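Local coordinates for protein BH2851 (Bacillus halodurans, PDB 2GFG) that is of unknown function but, as a putative adenylate cyclase of the CYTH family, probably acts on nucleotides or other phosphate-containing substrates, at residues Q47-L55 with L106-L116; L77-K85 with H96-D104. All coordinates share one frame; numbering follows the deposited sequence.

Contact 1: residues Q47-L55 with L106-L116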
# COMPACT_ATOMS: atom_id res chain seq x y z
N GLN A 47 -5.26 -3.82 -16.79
CA GLN A 47 -3.96 -4.39 -17.27
C GLN A 47 -2.92 -4.55 -16.15
O GLN A 47 -2.19 -5.55 -16.12
CB GLN A 47 -3.38 -3.56 -18.42
CG GLN A 47 -4.14 -3.74 -19.73
CD GLN A 47 -3.45 -3.11 -20.94
OE1 GLN A 47 -4.08 -2.41 -21.74
NE2 GLN A 47 -2.14 -3.38 -21.10
N LEU A 48 -2.85 -3.58 -15.24
CA LEU A 48 -1.90 -3.67 -14.11
C LEU A 48 -2.24 -4.87 -13.21
O LEU A 48 -1.34 -5.57 -12.74
CB LEU A 48 -1.90 -2.37 -13.28
CG LEU A 48 -1.24 -1.15 -13.93
CD1 LEU A 48 -1.67 0.14 -13.21
CD2 LEU A 48 0.27 -1.28 -13.92
N LYS A 49 -3.53 -5.11 -13.00
CA LYS A 49 -3.99 -6.25 -12.20
C LYS A 49 -3.56 -7.58 -12.86
O LYS A 49 -3.05 -8.47 -12.20
CB LYS A 49 -5.53 -6.21 -12.03
CG LYS A 49 -6.05 -6.82 -10.72
CD LYS A 49 -6.11 -8.34 -10.76
CE LYS A 49 -6.65 -8.90 -9.45
NZ LYS A 49 -6.53 -10.38 -9.40
N LYS A 50 -3.71 -7.65 -14.19
CA LYS A 50 -3.35 -8.86 -14.96
C LYS A 50 -1.83 -9.13 -14.98
O LYS A 50 -1.40 -10.25 -15.21
CB LYS A 50 -3.88 -8.75 -16.40
CG LYS A 50 -5.40 -8.80 -16.47
CD LYS A 50 -5.92 -8.40 -17.83
CE LYS A 50 -7.42 -8.65 -17.94
NZ LYS A 50 -7.97 -8.25 -19.28
N GLN A 51 -1.03 -8.08 -14.75
CA GLN A 51 0.43 -8.24 -14.60
C GLN A 51 0.86 -8.19 -13.11
O GLN A 51 2.03 -7.98 -12.80
CB GLN A 51 1.15 -7.18 -15.41
CG GLN A 51 0.83 -7.25 -16.91
CD GLN A 51 1.82 -6.50 -17.78
OE1 GLN A 51 3.01 -6.46 -17.49
NE2 GLN A 51 1.34 -5.95 -18.89
N SER A 52 -0.11 -8.45 -12.21
CA SER A 52 0.12 -8.48 -10.75
C SER A 52 0.81 -7.21 -10.23
O SER A 52 1.58 -7.25 -9.25
CB SER A 52 0.91 -9.74 -10.37
OG SER A 52 0.22 -10.91 -10.79
N SER A 53 0.47 -6.07 -10.84
CA SER A 53 1.07 -4.79 -10.49
C SER A 53 0.04 -3.81 -10.01
O SER A 53 -1.18 -3.98 -10.24
CB SER A 53 1.81 -4.22 -11.70
OG SER A 53 2.91 -5.03 -12.06
N ALA A 54 0.52 -2.76 -9.33
CA ALA A 54 -0.34 -1.72 -8.79
C ALA A 54 0.34 -0.36 -8.92
O ALA A 54 1.53 -0.20 -8.57
CB ALA A 54 -0.67 -2.01 -7.32
N LEU A 55 -0.42 0.63 -9.41
CA LEU A 55 0.07 1.98 -9.62
C LEU A 55 -0.77 2.94 -8.79
O LEU A 55 -2.00 2.94 -8.90
CB LEU A 55 -0.02 2.35 -11.10
CG LEU A 55 0.59 3.68 -11.56
CD1 LEU A 55 2.08 3.65 -11.47
CD2 LEU A 55 0.16 3.98 -12.99
N LEU A 106 6.55 1.28 -16.42
CA LEU A 106 5.23 1.04 -17.02
C LEU A 106 5.36 0.69 -18.49
O LEU A 106 4.75 -0.27 -18.97
CB LEU A 106 4.31 2.26 -16.85
CG LEU A 106 3.79 2.59 -15.45
CD1 LEU A 106 3.00 3.87 -15.48
CD2 LEU A 106 2.95 1.46 -14.89
N ARG A 107 6.20 1.46 -19.20
CA ARG A 107 6.46 1.22 -20.63
C ARG A 107 7.21 -0.11 -20.86
O ARG A 107 6.96 -0.78 -21.85
CB ARG A 107 7.22 2.41 -21.26
CG ARG A 107 6.33 3.66 -21.40
CD ARG A 107 6.91 4.74 -22.34
NE ARG A 107 7.79 5.69 -21.64
CZ ARG A 107 7.84 7.02 -21.87
NH1 ARG A 107 6.98 7.62 -22.72
NH2 ARG A 107 8.70 7.78 -21.17
N ASP A 108 8.08 -0.50 -19.91
CA ASP A 108 8.75 -1.84 -19.98
C ASP A 108 7.74 -3.00 -19.82
O ASP A 108 8.00 -4.11 -20.29
CB ASP A 108 9.84 -1.96 -18.90
CG ASP A 108 11.05 -1.06 -19.16
OD1 ASP A 108 11.15 -0.46 -20.27
OD2 ASP A 108 11.89 -0.94 -18.26
N LEU A 109 6.62 -2.74 -19.14
CA LEU A 109 5.54 -3.74 -18.98
C LEU A 109 4.48 -3.67 -20.11
O LEU A 109 3.47 -4.38 -20.06
CB LEU A 109 4.85 -3.55 -17.61
CG LEU A 109 5.70 -3.85 -16.37
CD1 LEU A 109 4.99 -3.41 -15.11
CD2 LEU A 109 6.06 -5.34 -16.28
N SER A 110 4.73 -2.84 -21.14
CA SER A 110 3.80 -2.64 -22.29
C SER A 110 2.41 -2.12 -21.84
O SER A 110 1.38 -2.43 -22.45
CB SER A 110 3.66 -3.92 -23.14
OG SER A 110 4.86 -4.19 -23.85
N ILE A 111 2.41 -1.28 -20.80
CA ILE A 111 1.19 -0.66 -20.30
C ILE A 111 0.92 0.59 -21.13
O ILE A 111 1.75 1.49 -21.16
CB ILE A 111 1.33 -0.24 -18.80
CG1 ILE A 111 1.72 -1.43 -17.92
CG2 ILE A 111 0.01 0.41 -18.29
CD1 ILE A 111 0.62 -2.49 -17.75
N PRO A 112 -0.25 0.65 -21.82
CA PRO A 112 -0.58 1.88 -22.54
C PRO A 112 -0.94 3.01 -21.56
O PRO A 112 -2.00 2.97 -20.94
CB PRO A 112 -1.78 1.47 -23.40
CG PRO A 112 -2.42 0.36 -22.63
CD PRO A 112 -1.30 -0.38 -21.97
N ILE A 113 -0.02 3.97 -21.39
CA ILE A 113 -0.20 5.08 -20.43
C ILE A 113 -1.41 5.97 -20.77
O ILE A 113 -2.08 6.50 -19.87
CB ILE A 113 1.12 5.96 -20.30
CG1 ILE A 113 2.22 5.17 -19.55
CG2 ILE A 113 0.85 7.30 -19.58
CD1 ILE A 113 3.25 4.57 -20.44
N SER A 114 -1.71 6.09 -22.06
CA SER A 114 -2.90 6.83 -22.53
C SER A 114 -4.23 6.19 -22.07
O SER A 114 -5.28 6.84 -22.11
CB SER A 114 -2.90 6.93 -24.05
OG SER A 114 -3.12 5.65 -24.64
N GLN A 115 -4.18 4.90 -21.69
CA GLN A 115 -5.37 4.19 -21.19
C GLN A 115 -5.51 4.22 -19.66
O GLN A 115 -6.55 3.83 -19.12
CB GLN A 115 -5.35 2.73 -21.68
CG GLN A 115 -5.41 2.59 -23.20
CD GLN A 115 -6.68 3.17 -23.80
OE1 GLN A 115 -6.63 4.05 -24.66
NE2 GLN A 115 -7.83 2.73 -23.29
N LEU A 116 -4.44 4.64 -18.96
CA LEU A 116 -4.47 4.74 -17.49
C LEU A 116 -5.30 5.93 -17.05
O LEU A 116 -5.27 6.98 -17.69
CB LEU A 116 -3.05 4.87 -16.91
CG LEU A 116 -2.18 3.62 -16.91
CD1 LEU A 116 -0.74 3.99 -16.57
CD2 LEU A 116 -2.71 2.59 -15.93
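Leu48 and Leu55 supply one wall of a small aliphatic core, and Leu106, Ile111 and Leu116 supply the other. The two methyls of Leu48 divide the work: CD1 reaches Leu116 CD2 at 3.8 Å, while CD2 lies 4.0 Å from both Leu106 CD2 and Ile111 CD1. With CG anti to its backbone N (chi1 -174°), Leu55 brings CD2 against both Leu116 CD1 (3.7 Å) and Leu106 CD1 (3.8 Å), crossing both side chains at about a right angle. Phe66 of strand 63-71 and Val102 also pack on Leu55.

Against this buried aliphatic part stands a more solvent-accessible, polar side. The extended Gln51 side chain slides past Leu109, and its NE2 donates to Leu109 O at 2.9 Å; the acceptor lies nearly in the amide plane, and the N-H...O angle is 156°. Beside it, the likewise partly exposed Gln47 meets the CG-CD side of the Pro112 ring from the opposite direction, OE1 3.3 Å from Pro112 CG and NE2 3.2 Å from Pro112 CD.

Both helices end in Schellman motifs, at Ser52 and at Ser110, each with positive phi. The contact thus joins two helix C-termini, with the turns that follow them, against the antiparallel CYTH barrel where strand 54-60 begins.

Contact 2: residues L77-K85 with H96-D104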
# COMPACT_ATOMS: atom_id res chain seq x y z
N LEU A 77 8.87 -5.51 -6.31
CA LEU A 77 9.73 -4.35 -6.60
C LEU A 77 8.89 -3.10 -6.56
O LEU A 77 7.93 -2.95 -7.33
CB LEU A 77 10.38 -4.50 -7.98
CG LEU A 77 11.13 -3.28 -8.55
CD1 LEU A 77 12.19 -2.77 -7.58
CD2 LEU A 77 11.75 -3.63 -9.89
N GLU A 78 9.26 -2.18 -5.66
CA GLU A 78 8.57 -0.92 -5.52
C GLU A 78 9.42 0.21 -6.10
O GLU A 78 10.55 0.42 -5.68
CB GLU A 78 8.28 -0.64 -4.04
CG GLU A 78 7.18 0.36 -3.81
CD GLU A 78 6.97 0.67 -2.34
OE1 GLU A 78 7.88 1.24 -1.73
OE2 GLU A 78 5.88 0.40 -1.82
N THR A 79 8.89 0.89 -7.12
CA THR A 79 9.56 2.03 -7.73
C THR A 79 8.84 3.30 -7.33
O THR A 79 7.68 3.50 -7.70
CB THR A 79 9.59 1.90 -9.27
OG1 THR A 79 10.20 0.66 -9.62
CG2 THR A 79 10.38 3.05 -9.91
N ASN A 80 9.54 4.14 -6.55
CA ASN A 80 8.96 5.38 -6.01
C ASN A 80 9.51 6.62 -6.71
O ASN A 80 10.71 6.67 -7.06
CB ASN A 80 9.26 5.47 -4.50
CG ASN A 80 8.65 4.33 -3.70
OD1 ASN A 80 7.44 4.07 -3.79
ND2 ASN A 80 9.46 3.69 -2.88
N GLN A 81 8.65 7.62 -6.91
CA GLN A 81 9.06 8.90 -7.51
C GLN A 81 8.27 10.04 -6.89
O GLN A 81 7.05 10.00 -6.85
CB GLN A 81 8.84 8.87 -9.02
CG GLN A 81 9.37 10.09 -9.78
CD GLN A 81 8.99 10.04 -11.26
OE1 GLN A 81 8.78 8.96 -11.83
NE2 GLN A 81 8.87 11.21 -11.88
N THR A 82 8.99 11.05 -6.39
CA THR A 82 8.36 12.25 -5.82
C THR A 82 7.74 13.09 -6.91
O THR A 82 8.34 13.28 -7.97
CB THR A 82 9.39 13.12 -5.05
OG1 THR A 82 10.05 12.34 -4.06
CG2 THR A 82 8.70 14.35 -4.37
N LEU A 83 6.53 13.60 -6.65
CA LEU A 83 5.84 14.50 -7.57
C LEU A 83 5.54 15.80 -6.88
O LEU A 83 5.37 15.84 -5.67
CB LEU A 83 4.52 13.89 -8.03
CG LEU A 83 4.51 12.55 -8.73
CD1 LEU A 83 3.09 12.27 -9.24
CD2 LEU A 83 5.51 12.50 -9.88
N SER A 84 5.42 16.87 -7.66
CA SER A 84 4.88 18.13 -7.16
C SER A 84 3.37 18.04 -7.16
O SER A 84 2.78 17.13 -7.79
CB SER A 84 5.33 19.31 -8.02
OG SER A 84 4.90 19.18 -9.35
N LYS A 85 2.72 18.96 -6.44
CA LYS A 85 1.26 19.08 -6.45
C LYS A 85 0.72 19.25 -7.90
O LYS A 85 -0.29 18.66 -8.26
CB LYS A 85 0.81 20.26 -5.56
CG LYS A 85 -0.70 20.31 -5.28
CD LYS A 85 -1.06 21.51 -4.41
CE LYS A 85 -2.56 21.57 -4.14
NZ LYS A 85 -2.94 22.80 -3.34
N HIS A 96 -2.31 12.77 -17.33
CA HIS A 96 -0.99 13.12 -17.86
C HIS A 96 0.07 12.88 -16.79
O HIS A 96 0.10 13.57 -15.76
CB HIS A 96 -0.97 14.58 -18.31
CG HIS A 96 -1.90 14.87 -19.45
ND1 HIS A 96 -3.01 15.68 -19.31
CD2 HIS A 96 -1.90 14.45 -20.74
CE1 HIS A 96 -3.65 15.75 -20.47
NE2 HIS A 96 -3.00 15.01 -21.35
N PHE A 97 0.92 11.88 -17.02
CA PHE A 97 1.93 11.48 -16.04
C PHE A 97 3.31 12.01 -16.43
O PHE A 97 3.59 12.21 -17.63
CB PHE A 97 1.97 9.97 -15.91
CG PHE A 97 0.64 9.37 -15.59
CD1 PHE A 97 0.23 9.22 -14.26
CD2 PHE A 97 -0.24 8.99 -16.61
CE1 PHE A 97 -1.03 8.67 -13.96
CE2 PHE A 97 -1.48 8.44 -16.32
CZ PHE A 97 -1.88 8.28 -14.99
N PRO A 98 4.19 12.24 -15.43
CA PRO A 98 5.50 12.76 -15.70
C PRO A 98 6.48 11.66 -16.08
O PRO A 98 6.34 10.51 -15.64
CB PRO A 98 5.90 13.39 -14.37
CG PRO A 98 5.23 12.57 -13.35
CD PRO A 98 3.99 11.99 -13.98
N SER A 99 7.47 12.03 -16.89
CA SER A 99 8.56 11.13 -17.24
C SER A 99 9.39 10.81 -16.00
O SER A 99 9.43 11.60 -15.05
CB SER A 99 9.45 11.76 -18.31
OG SER A 99 9.88 13.04 -17.90
N GLY A 100 10.05 9.66 -16.02
CA GLY A 100 10.84 9.20 -14.87
C GLY A 100 10.84 7.70 -14.77
O GLY A 100 10.40 7.00 -15.69
N GLU A 101 11.32 7.19 -13.64
CA GLU A 101 11.51 5.74 -13.45
C GLU A 101 10.21 4.95 -13.41
O GLU A 101 10.17 3.79 -13.80
CB GLU A 101 12.32 5.47 -12.17
CG GLU A 101 13.80 5.93 -12.25
CD GLU A 101 14.70 5.02 -13.11
OE1 GLU A 101 14.20 4.01 -13.66
OE2 GLU A 101 15.92 5.31 -13.22
N VAL A 102 9.14 5.59 -12.93
CA VAL A 102 7.82 4.94 -12.87
C VAL A 102 7.27 4.77 -14.29
O VAL A 102 6.87 3.68 -14.67
CB VAL A 102 6.82 5.75 -11.99
CG1 VAL A 102 5.43 5.13 -12.04
CG2 VAL A 102 7.32 5.83 -10.55
N MSE A 103 7.29 5.87 -15.05
CA MSE A 103 6.89 5.87 -16.47
C MSE A 103 7.68 4.81 -17.25
O MSE A 103 7.11 4.04 -18.02
CB MSE A 103 7.12 7.27 -17.07
CG MSE A 103 6.83 7.42 -18.56
SE MSE A 103 4.98 7.62 -18.96
CE MSE A 103 4.71 9.37 -18.26
N ASP A 104 9.00 4.77 -17.02
CA ASP A 104 9.90 3.81 -17.69
C ASP A 104 9.49 2.36 -17.42
O ASP A 104 9.41 1.56 -18.33
CB ASP A 104 11.35 4.02 -17.25
CG ASP A 104 11.94 5.33 -17.76
OD1 ASP A 104 11.37 5.95 -18.71
OD2 ASP A 104 13.00 5.74 -17.22
O HOH W 1 7.41 8.69 -14.18
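Gln81 reaches from its strand to the turn at Ser99 and Gly100, and polar contacts dominate there. Its side chain is fully extended, CG trans to the main-chain nitrogen (chi1 -174°) and the chain straight beyond it, which carries the amide across to the start of the helix. NE2 donates to Ser99 O at 3.2 Å, a bent bond (N-H...O 143°) that approaches from above the carbonyl plane. On the other branch, OE1 accepts a hydrogen bond from a water at 2.7 Å; the same water donates to Pro98 O and accepts from Met103 N, a selenomethionine here. The water therefore joins strand, turn and first helical turn, and both ends of the Gln81 amide are engaged. OE1 also sits 3.7 Å from Gly100 CA, at the N-cap position of the helix.

Apolar contacts flank the amide. Toward the strand's C-terminal end, Leu83 CD2 presses on Pro98 CG at 3.5 Å, tighter than usual for two carbons. Toward its beginning, Thr79 CG2 meets Glu101 CB at 3.8 Å, the side chains crossing roughly at right angles. Between them Val102 CG2 packs 3.7 Å from Gln81 CB.

Asn80 points away from the helix, its amide held by Glu78 and by Thr67 of strand 63-71. Leu83 and Val102 both rest on Phe66 of that strand, and Pro98 touches Glu87 of helix 85-94. Helix 101-108 is thus laid against strand 76-83 of the barrel, while helix 85-94 connects the strand to the turn that precedes helix 101-108.

From the N terminus, the chain first enters contact 1 at helix 47-50 and the start of strand 54-60. It then runs through strands 54-60 and 63-71 into strand 76-83, the first side of contact 2. Helix 85-94 follows, and contact 2 closes this short loop at 96-104. The end of helix 101-108 and the turns after it form 106-116, where contact 1 closes the longer loop, so contact 2 is nested inside it. The two contacts share this helix and touch: Leu116 packs on Phe97, while Ile113 meets Phe97 and Met103. Together they illustrate how one short helix can tie two places on a barrel wall to the same excursion of the chain.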